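Local coordinates for protein beta subunit of photoactivated adenylyl cyclase (Beggiatoa sp. PS, PDB 5M27) that probably makes cyclic AMP from ATP in response to blue light, pairing a flavin-binding BLUF sensor with a class III nucleotidyl cyclase domain, at residues B[151-156]-B[253-258]; B[156-161]-B[278-283]; B[161-166]-B[340-345]; B[181-186]-B[204-209]. All blocks are in the same frame, centred on the assembly; numbering follows the deposited sequence. Where two conformers were deposited one is given.

Overall arrangement
The chain begins with the BLUF sensor. Further on, strand 150-161 is shared ground: its first half pairs with strand 247-258 in contact 1, and its second half lies under helix 274-285 in contact 2. Just after it, the turn into helix 164-170 meets the C-terminal helix 338-348 in contact 3. Each of these three crosses the other two along the chain. Contact 4 closes the shortest loop, from helix 173-193 to strand 205-211, and nests inside all three. Contacts 2, 3 and 4 converge on one calcium ion, whereas contact 1 lies at the far end of the sheet.

Contact 1 (B[151-156]-B[253-258]); sequences LVEKII and YGHVIE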
# COMPACT_ATOMS: atom_id res chain seq x y z
N LEU B 151 -14.89 13.01 5.51
CA LEU B 151 -14.54 13.44 6.86
C LEU B 151 -15.23 12.50 7.83
O LEU B 151 -16.46 12.38 7.81
CB LEU B 151 -14.99 14.88 7.07
CG LEU B 151 -14.43 15.70 8.23
CD1 LEU B 151 -14.95 15.15 9.56
CD2 LEU B 151 -12.94 15.79 8.17
N VAL B 152 -14.46 11.84 8.70
CA VAL B 152 -15.01 10.92 9.68
C VAL B 152 -14.40 11.21 11.03
O VAL B 152 -13.28 11.72 11.13
CB VAL B 152 -14.78 9.44 9.29
CG1 VAL B 152 -15.54 9.10 8.00
CG2 VAL B 152 -13.30 9.17 9.11
N GLU B 153 -15.13 10.88 12.09
CA GLU B 153 -14.64 11.00 13.45
C GLU B 153 -13.94 9.70 13.85
O GLU B 153 -14.54 8.62 13.81
CB GLU B 153 -15.80 11.33 14.39
CG GLU B 153 -16.49 12.64 14.03
CD GLU B 153 -17.89 12.75 14.60
OE1 GLU B 153 -18.83 12.10 14.08
OE2 GLU B 153 -18.05 13.48 15.58
N LYS B 154 -12.66 9.78 14.21
CA LYS B 154 -11.88 8.58 14.45
C LYS B 154 -11.03 8.71 15.71
O LYS B 154 -10.55 9.79 16.07
CB LYS B 154 -10.93 8.23 13.29
CG LYS B 154 -11.59 7.73 12.04
CD LYS B 154 -12.12 6.31 12.21
CE LYS B 154 -12.30 5.64 10.82
NZ LYS B 154 -13.01 4.33 10.96
N ILE B 155 -10.83 7.59 16.36
CA ILE B 155 -9.80 7.50 17.37
C ILE B 155 -8.57 6.96 16.66
O ILE B 155 -8.64 5.93 15.99
CB ILE B 155 -10.23 6.60 18.54
CG1 ILE B 155 -11.24 7.35 19.41
CG2 ILE B 155 -9.00 6.12 19.35
CD1 ILE B 155 -12.02 6.47 20.36
N ILE B 156 -7.46 7.69 16.75
CA ILE B 156 -6.21 7.25 16.14
C ILE B 156 -5.35 6.54 17.19
O ILE B 156 -5.21 7.02 18.33
CB ILE B 156 -5.46 8.43 15.51
CG1 ILE B 156 -6.39 9.16 14.52
CG2 ILE B 156 -4.13 7.95 14.84
CD1 ILE B 156 -6.95 8.24 13.42
N TYR B 253 -8.26 11.67 19.33
CA TYR B 253 -9.59 11.68 18.76
C TYR B 253 -9.79 12.97 17.99
O TYR B 253 -9.59 14.06 18.55
CB TYR B 253 -10.67 11.54 19.85
CG TYR B 253 -12.09 11.70 19.32
CD1 TYR B 253 -12.69 10.68 18.58
CD2 TYR B 253 -12.83 12.85 19.57
CE1 TYR B 253 -13.99 10.81 18.09
CE2 TYR B 253 -14.13 12.99 19.07
CZ TYR B 253 -14.70 11.96 18.34
OH TYR B 253 -15.99 12.10 17.86
N GLY B 254 -10.26 12.86 16.76
CA GLY B 254 -10.54 14.07 15.99
C GLY B 254 -11.15 13.74 14.65
O GLY B 254 -11.29 12.56 14.27
N HIS B 255 -11.55 14.81 13.96
CA HIS B 255 -11.97 14.72 12.57
C HIS B 255 -10.77 14.38 11.69
O HIS B 255 -9.73 15.05 11.77
CB HIS B 255 -12.56 16.05 12.10
CG HIS B 255 -13.73 16.53 12.89
ND1 HIS B 255 -14.31 15.80 13.90
CD2 HIS B 255 -14.44 17.68 12.80
CE1 HIS B 255 -15.33 16.47 14.40
NE2 HIS B 255 -15.44 17.61 13.75
N VAL B 256 -10.90 13.37 10.85
CA VAL B 256 -9.88 13.06 9.86
C VAL B 256 -10.56 12.79 8.53
O VAL B 256 -11.68 12.29 8.47
CB VAL B 256 -8.99 11.87 10.23
CG1 VAL B 256 -8.23 12.15 11.52
CG2 VAL B 256 -9.83 10.57 10.30
N ILE B 257 -9.85 13.12 7.47
CA ILE B 257 -10.29 12.80 6.12
C ILE B 257 -9.73 11.44 5.75
O ILE B 257 -8.52 11.25 5.73
CB ILE B 257 -9.83 13.86 5.12
CG1 ILE B 257 -10.30 15.25 5.57
CG2 ILE B 257 -10.29 13.50 3.72
CD1 ILE B 257 -9.59 16.35 4.80
N GLU B 258 -10.62 10.51 5.44
CA GLU B 258 -10.26 9.14 5.15
C GLU B 258 -10.53 8.87 3.68
O GLU B 258 -11.65 9.07 3.22
CB GLU B 258 -11.03 8.19 6.06
CG GLU B 258 -10.99 6.74 5.63
CD GLU B 258 -11.46 5.83 6.76
OE1 GLU B 258 -12.63 5.94 7.18
OE2 GLU B 258 -10.63 5.03 7.26
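Tyr253 lays its ring across the strand 151-156, with CD1 3.7 Å from Ile155 CG1 and the phenol end near Glu153. Its CG stands anti to the backbone N (chi1 173°), which swings the ring toward the neighbouring strand, which it meets obliquely, and the two side chains Ile155 and Tyr253 meet at about a right angle. Glu153 runs outward beside His255, both pointing the same way, its CG 3.8 Å from His255 ND1, while its carboxylate plane stands steeply to the imidazole. Carboxylate atom OE1 of Glu153 is taken by a salt bridge to Lys212. Further along the same face, Leu151 splits its branches: CD1 rests 3.6 Å from His255 CB, and CD2 reaches Ile257 CG1 at 3.7 Å. Val173 and Val176 of the second subunit pack onto Leu151 and Ile257, respectively.

The other face carries Val152, Lys154, Val256 and Glu258. CG of Lys154 packs 3.8 Å from Val256 CG2, the two side chains roughly perpendicular; the bend at chi2 (-73°) then redirects CD and the straight end of the chain toward Glu258. Its NZ stops 4.1 Å from Glu258 OE1, too far for a salt bridge, though the opposite charges probably attract. Glu258 is extended beyond CG, and its OE1 also comes near Val152 CG2.

Underneath, the backbones are joined by four nearly straight hydrogen bonds, a reciprocal pair between Val152 and Val256 (2.8 Å from Val152 N to Val256 O) and another between Lys154 and Gly254. This is a regular antiparallel ladder, strongly twisted, within the central sheet of the class III cyclase catalytic domain.

Contact 2 (B[156-161]-B[278-283]); sequences IFFSDI and VAARLE. With CA (calcium ion), chain L.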
# COMPACT_ATOMS: atom_id res chain seq x y z
N ILE B 156 -7.46 7.69 16.75
CA ILE B 156 -6.21 7.25 16.14
C ILE B 156 -5.35 6.54 17.19
O ILE B 156 -5.21 7.02 18.33
CB ILE B 156 -5.46 8.43 15.51
CG1 ILE B 156 -6.39 9.16 14.52
CG2 ILE B 156 -4.13 7.95 14.84
CD1 ILE B 156 -6.95 8.24 13.42
N PHE B 157 -4.79 5.40 16.81
CA PHE B 157 -3.93 4.57 17.66
C PHE B 157 -2.55 4.59 17.06
O PHE B 157 -2.39 4.35 15.85
CB PHE B 157 -4.49 3.14 17.73
CG PHE B 157 -3.57 2.09 18.37
CD1 PHE B 157 -2.47 1.56 17.69
CD2 PHE B 157 -3.92 1.52 19.60
CE1 PHE B 157 -1.67 0.59 18.27
CE2 PHE B 157 -3.10 0.51 20.19
CZ PHE B 157 -1.99 0.06 19.52
N PHE B 158 -1.54 4.88 17.89
CA PHE B 158 -0.13 4.76 17.52
C PHE B 158 0.61 3.99 18.60
O PHE B 158 0.49 4.32 19.79
CB PHE B 158 0.53 6.13 17.34
CG PHE B 158 0.66 6.55 15.93
CD1 PHE B 158 1.57 5.96 15.10
CD2 PHE B 158 -0.14 7.57 15.42
CE1 PHE B 158 1.68 6.34 13.78
CE2 PHE B 158 -0.02 7.97 14.10
CZ PHE B 158 0.89 7.35 13.28
N SER B 159 1.40 3.00 18.20
CA SER B 159 2.28 2.29 19.12
C SER B 159 3.60 2.01 18.43
O SER B 159 3.67 1.91 17.20
CB SER B 159 1.66 0.96 19.62
OG SER B 159 1.65 -0.05 18.63
N ASP B 160 4.67 1.90 19.23
CA ASP B 160 5.94 1.48 18.65
C ASP B 160 6.81 0.86 19.73
O ASP B 160 6.51 0.91 20.93
CB ASP B 160 6.64 2.65 17.92
CG ASP B 160 7.55 3.46 18.81
OD1 ASP B 160 7.21 3.64 19.99
OD2 ASP B 160 8.59 3.95 18.33
N ILE B 161 7.91 0.28 19.28
CA ILE B 161 8.76 -0.54 20.14
C ILE B 161 9.71 0.37 20.92
O ILE B 161 10.31 1.27 20.34
CB ILE B 161 9.51 -1.57 19.30
CG1 ILE B 161 8.50 -2.51 18.62
CG2 ILE B 161 10.53 -2.33 20.14
CD1 ILE B 161 9.13 -3.51 17.64
N VAL B 278 -0.98 14.03 16.74
CA VAL B 278 -1.06 14.07 18.20
C VAL B 278 -0.88 12.68 18.79
O VAL B 278 -0.17 12.50 19.79
CB VAL B 278 -2.40 14.70 18.66
CG1 VAL B 278 -2.53 14.58 20.18
CG2 VAL B 278 -2.50 16.16 18.21
N ALA B 279 -1.52 11.67 18.18
CA ALA B 279 -1.42 10.32 18.71
C ALA B 279 0.01 9.81 18.62
O ALA B 279 0.52 9.20 19.57
CB ALA B 279 -2.39 9.40 17.94
N ALA B 280 0.69 10.11 17.51
CA ALA B 280 2.10 9.81 17.39
C ALA B 280 2.91 10.53 18.47
O ALA B 280 3.78 9.93 19.11
CB ALA B 280 2.60 10.20 16.01
N ARG B 281 2.65 11.82 18.68
CA ARG B 281 3.41 12.55 19.69
C ARG B 281 3.11 12.04 21.10
O ARG B 281 4.01 11.98 21.95
CB ARG B 281 3.15 14.06 19.60
CG ARG B 281 3.46 14.74 18.25
CD ARG B 281 4.66 14.18 17.53
NE ARG B 281 5.89 14.19 18.31
CZ ARG B 281 6.80 13.21 18.27
NH1 ARG B 281 6.59 12.16 17.49
NH2 ARG B 281 7.90 13.27 19.01
N LEU B 282 1.86 11.67 21.39
CA LEU B 282 1.55 11.10 22.71
C LEU B 282 2.21 9.74 22.89
O LEU B 282 2.60 9.38 24.01
CB LEU B 282 0.03 10.98 22.89
CG LEU B 282 -0.73 12.31 23.01
CD1 LEU B 282 -2.22 12.06 23.17
CD2 LEU B 282 -0.21 13.11 24.17
N GLU B 283 2.32 8.96 21.82
CA GLU B 283 3.08 7.72 21.86
C GLU B 283 4.52 7.99 22.29
O GLU B 283 5.03 7.36 23.24
CB GLU B 283 3.03 7.05 20.48
CG GLU B 283 3.46 5.58 20.47
CD GLU B 283 4.96 5.39 20.57
OE1 GLU B 283 5.73 6.17 19.96
OE2 GLU B 283 5.37 4.45 21.28
CA CA L . 10.96 2.96 18.48
O HOH W 1 8.12 6.61 19.62
O HOH W 2 11.81 3.48 16.03
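Helix 278-283 lies over strand 156-161 with its axis 7.3 Å away at closest approach, the two running the same general way at 35°. Phe158 and Ala280 face each other where the backbones come closest along this crossing, and toward the strand's C-terminal end Glu283 drops down beside Ser159 and Asp160.

Phe158 takes the helix from below. The methyl CB of Ala280 sits over one face of its ring, 4.0 Å from the centroid and displaced toward the rim, a CH-pi contact. Ala279 CB approaches the same ring at its edge, in plane, and also touches Ile156 CG2 at 3.8 Å. Small alanine side chains thus let the helix settle close on the strand.

Glu283 leaves the helix extended away from its main-chain nitrogen (chi1 -164°), which puts CG 3.3 Å from Phe158 O; the bend at chi2 then turns the carboxylate toward Asp160. The two carboxylate planes are steeply turned, 73° apart. The modelled approach of their oxygens is too tight to be trusted in detail, but water 1 appears to bridge the two acids, its bond to Glu283 OE1 doubtfully short and that to Asp160 OD2 weak.

Asp160 divides its oxygens: OD2 binds the calcium ion at 2.6 Å, alongside Ile161 O, Asp204 and water 2, while OD1 forms a salt bridge with Arg287. Metal and arginine probably offset the crowding of negative charge between the two acids.

Contact 3 (B[161-166]-B[340-345]); sequences ILAFST and QITQLI. With CA (calcium ion), chain L.
Leu162 pushes its CD2 methyl between two residues of helix 340-345, 3.8 Å from Ile341 CG2 and equally near Thr342 CG2. The leucine meets both side chains at about a right angle, and a fully extended first torsion (chi1 179°) carries the isobutyl group straight out from the turn toward the helix.

Thr342 takes part through its methyl alone; its hydroxyl OG1 is engaged by Leu339 O in its own helix. That same CG2 lies 4.2 Å from Ala163 CB, and Ile345 CD1 approaches the alanine at a similar range. One turn on, Thr166 and Ile345 meet obliquely, CG2 to CG2 at 4.0 Å. What passes between the segments is wholly apolar.

A type II beta turn from Ile161 to Phe164 sets up this surface, with Ala163 at the N-cap of helix 164-170. On the inner side of the turn, Ile161 O binds the calcium ion, and Phe164 packs against Val180 of helix 173-193. Leu162 is meanwhile bonded through its backbone to Tyr246, next to strand 247-258, so the C-terminal helix 338-348 covers the outside of the turn that links strand 150-161 to helix 164-170.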
# COMPACT_ATOMS: atom_id res chain seq x y z
N ILE B 161 7.91 0.28 19.28
CA ILE B 161 8.76 -0.54 20.14
C ILE B 161 9.71 0.37 20.92
O ILE B 161 10.31 1.27 20.34
CB ILE B 161 9.51 -1.57 19.30
CG1 ILE B 161 8.50 -2.51 18.62
CG2 ILE B 161 10.53 -2.33 20.14
CD1 ILE B 161 9.13 -3.51 17.64
N LEU B 162 9.81 0.13 22.22
CA LEU B 162 10.75 0.88 23.06
C LEU B 162 12.19 0.55 22.69
O LEU B 162 12.56 -0.62 22.54
CB LEU B 162 10.54 0.52 24.53
CG LEU B 162 11.50 1.24 25.48
CD1 LEU B 162 11.13 2.72 25.53
CD2 LEU B 162 11.52 0.58 26.87
N ALA B 163 13.01 1.60 22.55
CA ALA B 163 14.45 1.49 22.34
C ALA B 163 14.75 0.70 21.07
O ALA B 163 15.70 -0.08 21.00
CB ALA B 163 15.15 0.86 23.55
N PHE B 164 13.92 0.90 20.06
CA PHE B 164 14.05 0.10 18.85
C PHE B 164 15.39 0.33 18.16
O PHE B 164 15.95 -0.59 17.57
CB PHE B 164 12.90 0.38 17.91
CG PHE B 164 12.93 -0.43 16.68
CD1 PHE B 164 12.63 -1.76 16.74
CD2 PHE B 164 13.29 0.15 15.48
CE1 PHE B 164 12.68 -2.53 15.60
CE2 PHE B 164 13.33 -0.61 14.32
CZ PHE B 164 13.01 -1.96 14.39
N SER B 165 15.93 1.55 18.25
CA SER B 165 17.25 1.82 17.68
C SER B 165 18.35 0.99 18.33
O SER B 165 19.34 0.64 17.68
CB SER B 165 17.57 3.31 17.80
OG SER B 165 16.61 4.06 17.05
N THR B 166 18.21 0.69 19.62
CA THR B 166 19.20 -0.16 20.29
C THR B 166 19.07 -1.61 19.84
O THR B 166 20.09 -2.29 19.64
CB THR B 166 19.05 -0.02 21.81
OG1 THR B 166 19.40 1.32 22.20
CG2 THR B 166 19.94 -1.01 22.53
N GLN B 340 15.76 2.86 33.18
CA GLN B 340 16.53 1.69 33.57
C GLN B 340 16.31 0.55 32.60
O GLN B 340 17.25 -0.19 32.27
CB GLN B 340 16.17 1.26 34.99
CG GLN B 340 16.64 2.24 36.03
CD GLN B 340 15.94 2.05 37.36
OE1 GLN B 340 15.86 0.94 37.89
NE2 GLN B 340 15.43 3.15 37.93
N ILE B 341 15.07 0.39 32.11
CA ILE B 341 14.80 -0.68 31.15
C ILE B 341 15.60 -0.46 29.88
O ILE B 341 16.19 -1.39 29.33
CB ILE B 341 13.28 -0.77 30.88
CG1 ILE B 341 12.57 -1.36 32.11
CG2 ILE B 341 12.98 -1.61 29.63
CD1 ILE B 341 13.06 -2.73 32.55
N THR B 342 15.66 0.78 29.39
CA THR B 342 16.41 1.03 28.16
C THR B 342 17.90 0.79 28.37
O THR B 342 18.57 0.23 27.50
CB THR B 342 16.14 2.45 27.65
OG1 THR B 342 16.48 3.40 28.67
CG2 THR B 342 14.67 2.62 27.30
N GLN B 343 18.43 1.19 29.53
CA GLN B 343 19.81 0.85 29.86
C GLN B 343 20.00 -0.66 29.99
O GLN B 343 21.01 -1.21 29.54
CB GLN B 343 20.22 1.57 31.14
CG GLN B 343 20.26 3.10 31.00
CD GLN B 343 20.59 3.80 32.32
OE1 GLN B 343 20.31 3.28 33.40
NE2 GLN B 343 21.18 4.99 32.23
N LEU B 344 19.04 -1.35 30.62
CA LEU B 344 19.13 -2.80 30.77
C LEU B 344 19.09 -3.49 29.41
O LEU B 344 19.81 -4.47 29.18
CB LEU B 344 18.00 -3.31 31.66
CG LEU B 344 17.56 -4.77 31.69
CD1 LEU B 344 18.57 -5.68 32.37
CD2 LEU B 344 16.21 -4.90 32.38
N ILE B 345 18.25 -2.99 28.50
CA ILE B 345 18.18 -3.53 27.14
C ILE B 345 19.54 -3.42 26.46
O ILE B 345 19.99 -4.35 25.78
CB ILE B 345 17.09 -2.81 26.33
CG1 ILE B 345 15.68 -3.27 26.75
CG2 ILE B 345 17.34 -2.97 24.83
CD1 ILE B 345 14.52 -2.53 26.03
CA CA L . 10.96 2.96 18.48
O HOH W 2 11.81 3.48 16.03

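Contact 4 (B[181-186]-B[204-209]); sequences NRYFSI and DCVMAS. With CA (calcium ion), chain L.
The metal-binding end of the cyclase sheet is backed by helix 173-193, and here Tyr183 and Phe184 from that helix press against the start of strand 205-211. At the tip lies Asp204, whose OD2 binds the calcium ion at 2.8 Å together with Asp160 and Ile161 O. Its OD1 lies unusually close to metal-bound water 2; a second link to the ion through that water is likely, but its length is doubtful. Paired aspartates sharing a metal are the hallmark of class III cyclases, which suggests that calcium occupies a site used in catalysis.

Val206 offers one methyl, CG2, to both rings: it lies 3.6 Å from Phe184 CD1 and 3.8 Å from Tyr183 CE2. Phe184 and Val206 lie alongside each other, pointing opposite ways, whereas Tyr183 slants across the valine. In the tyrosine, chi1 of 176° sets the ring on the far side from the main-chain nitrogen and points it at the sheet. Phe184, turned the other way at chi1 (-72°), comes in alongside.

The axes of segments 181-186 and 205-209 are nearly parallel, 17° apart, and 9.8 Å from each other at their closest, in the layered alpha/beta packing of this domain. Asp204 O lies at the edges of both rings. It meets Tyr183 CE2 at 3.6 Å and Phe184 CE1 at 3.7 Å, and this buried carbonyl has no polar partner in the model. Tyr183 OH, by contrast, is hydrogen-bonded to Ser159 OG on the neighbouring strand and to Thr247. Phe184 stacks with Phe201, and Met261 of the second subunit packs against it as well.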
# COMPACT_ATOMS: atom_id res chain seq x y z
N ASN B 181 8.14 -8.85 13.49
CA ASN B 181 7.02 -9.61 12.99
C ASN B 181 6.14 -10.05 14.13
O ASN B 181 4.95 -9.99 14.03
CB ASN B 181 7.44 -10.80 12.15
CG ASN B 181 7.77 -10.44 10.71
OD1 ASN B 181 7.32 -9.46 10.19
ND2 ASN B 181 8.55 -11.25 10.10
N ARG B 182 6.75 -10.47 15.22
CA ARG B 182 6.01 -10.85 16.40
C ARG B 182 5.23 -9.66 16.98
O ARG B 182 4.10 -9.79 17.32
CB ARG B 182 6.90 -11.45 17.47
CG ARG B 182 6.13 -12.17 18.56
CD ARG B 182 5.39 -13.39 18.04
NE ARG B 182 4.78 -14.14 19.11
CZ ARG B 182 5.42 -15.04 19.83
NH1 ARG B 182 6.66 -15.30 19.56
NH2 ARG B 182 4.81 -15.66 20.82
N TYR B 183 5.86 -8.50 17.04
CA TYR B 183 5.21 -7.31 17.55
C TYR B 183 4.02 -6.92 16.68
O TYR B 183 2.94 -6.75 17.17
CB TYR B 183 6.21 -6.15 17.61
CG TYR B 183 5.62 -4.84 18.04
CD1 TYR B 183 5.07 -4.69 19.29
CD2 TYR B 183 5.60 -3.77 17.18
CE1 TYR B 183 4.53 -3.51 19.66
CE2 TYR B 183 5.05 -2.57 17.54
CZ TYR B 183 4.51 -2.45 18.79
OH TYR B 183 3.97 -1.27 19.20
N PHE B 184 4.23 -6.88 15.37
CA PHE B 184 3.15 -6.58 14.42
C PHE B 184 2.03 -7.60 14.50
O PHE B 184 0.85 -7.25 14.39
CB PHE B 184 3.67 -6.52 12.98
CG PHE B 184 4.50 -5.30 12.67
CD1 PHE B 184 4.56 -4.23 13.54
CD2 PHE B 184 5.23 -5.25 11.49
CE1 PHE B 184 5.35 -3.11 13.24
CE2 PHE B 184 6.00 -4.16 11.19
CZ PHE B 184 6.08 -3.08 12.07
N SER B 185 2.37 -8.88 14.67
CA SER B 185 1.33 -9.91 14.72
C SER B 185 0.44 -9.73 15.93
O SER B 185 -0.79 -9.81 15.82
CB SER B 185 1.97 -11.30 14.74
OG SER B 185 0.99 -12.31 14.60
N ILE B 186 1.04 -9.48 17.10
CA ILE B 186 0.27 -9.28 18.33
C ILE B 186 -0.62 -8.04 18.20
O ILE B 186 -1.82 -8.09 18.45
CB ILE B 186 1.23 -9.16 19.53
CG1 ILE B 186 1.81 -10.52 19.91
CG2 ILE B 186 0.54 -8.52 20.71
CD1 ILE B 186 3.19 -10.40 20.62
N ASP B 204 9.00 0.77 12.76
CA ASP B 204 8.49 -0.09 13.81
C ASP B 204 7.14 0.36 14.38
O ASP B 204 6.65 -0.28 15.31
CB ASP B 204 9.52 -0.22 14.93
CG ASP B 204 9.78 1.09 15.61
OD1 ASP B 204 10.19 2.05 14.93
OD2 ASP B 204 9.63 1.16 16.85
N CYS B 205 6.53 1.42 13.84
CA CYS B 205 5.30 1.97 14.41
C CYS B 205 4.06 1.34 13.79
O CYS B 205 4.01 1.06 12.58
CB CYS B 205 5.23 3.49 14.24
SG CYS B 205 6.64 4.39 15.02
N VAL B 206 3.04 1.13 14.61
CA VAL B 206 1.75 0.61 14.16
C VAL B 206 0.76 1.76 14.27
O VAL B 206 0.59 2.35 15.35
CB VAL B 206 1.31 -0.61 15.00
CG1 VAL B 206 -0.04 -1.17 14.49
CG2 VAL B 206 2.38 -1.70 15.00
N MET B 207 0.14 2.11 13.14
CA MET B 207 -0.91 3.13 13.09
C MET B 207 -2.23 2.43 12.85
O MET B 207 -2.32 1.56 11.99
CB MET B 207 -0.63 4.15 11.98
CG MET B 207 -1.63 5.29 11.90
SD MET B 207 -1.39 6.30 10.40
CE MET B 207 -2.79 7.41 10.49
N ALA B 208 -3.26 2.82 13.61
CA ALA B 208 -4.56 2.19 13.50
C ALA B 208 -5.64 3.22 13.84
O ALA B 208 -5.34 4.35 14.25
CB ALA B 208 -4.67 0.96 14.42
N SER B 209 -6.89 2.81 13.68
CA SER B 209 -7.99 3.72 13.98
C SER B 209 -9.16 2.93 14.54
O SER B 209 -9.37 1.76 14.18
CB SER B 209 -8.42 4.51 12.73
OG SER B 209 -9.24 3.73 11.85
CA CA L . 10.96 2.96 18.48
O HOH W 2 11.81 3.48 16.03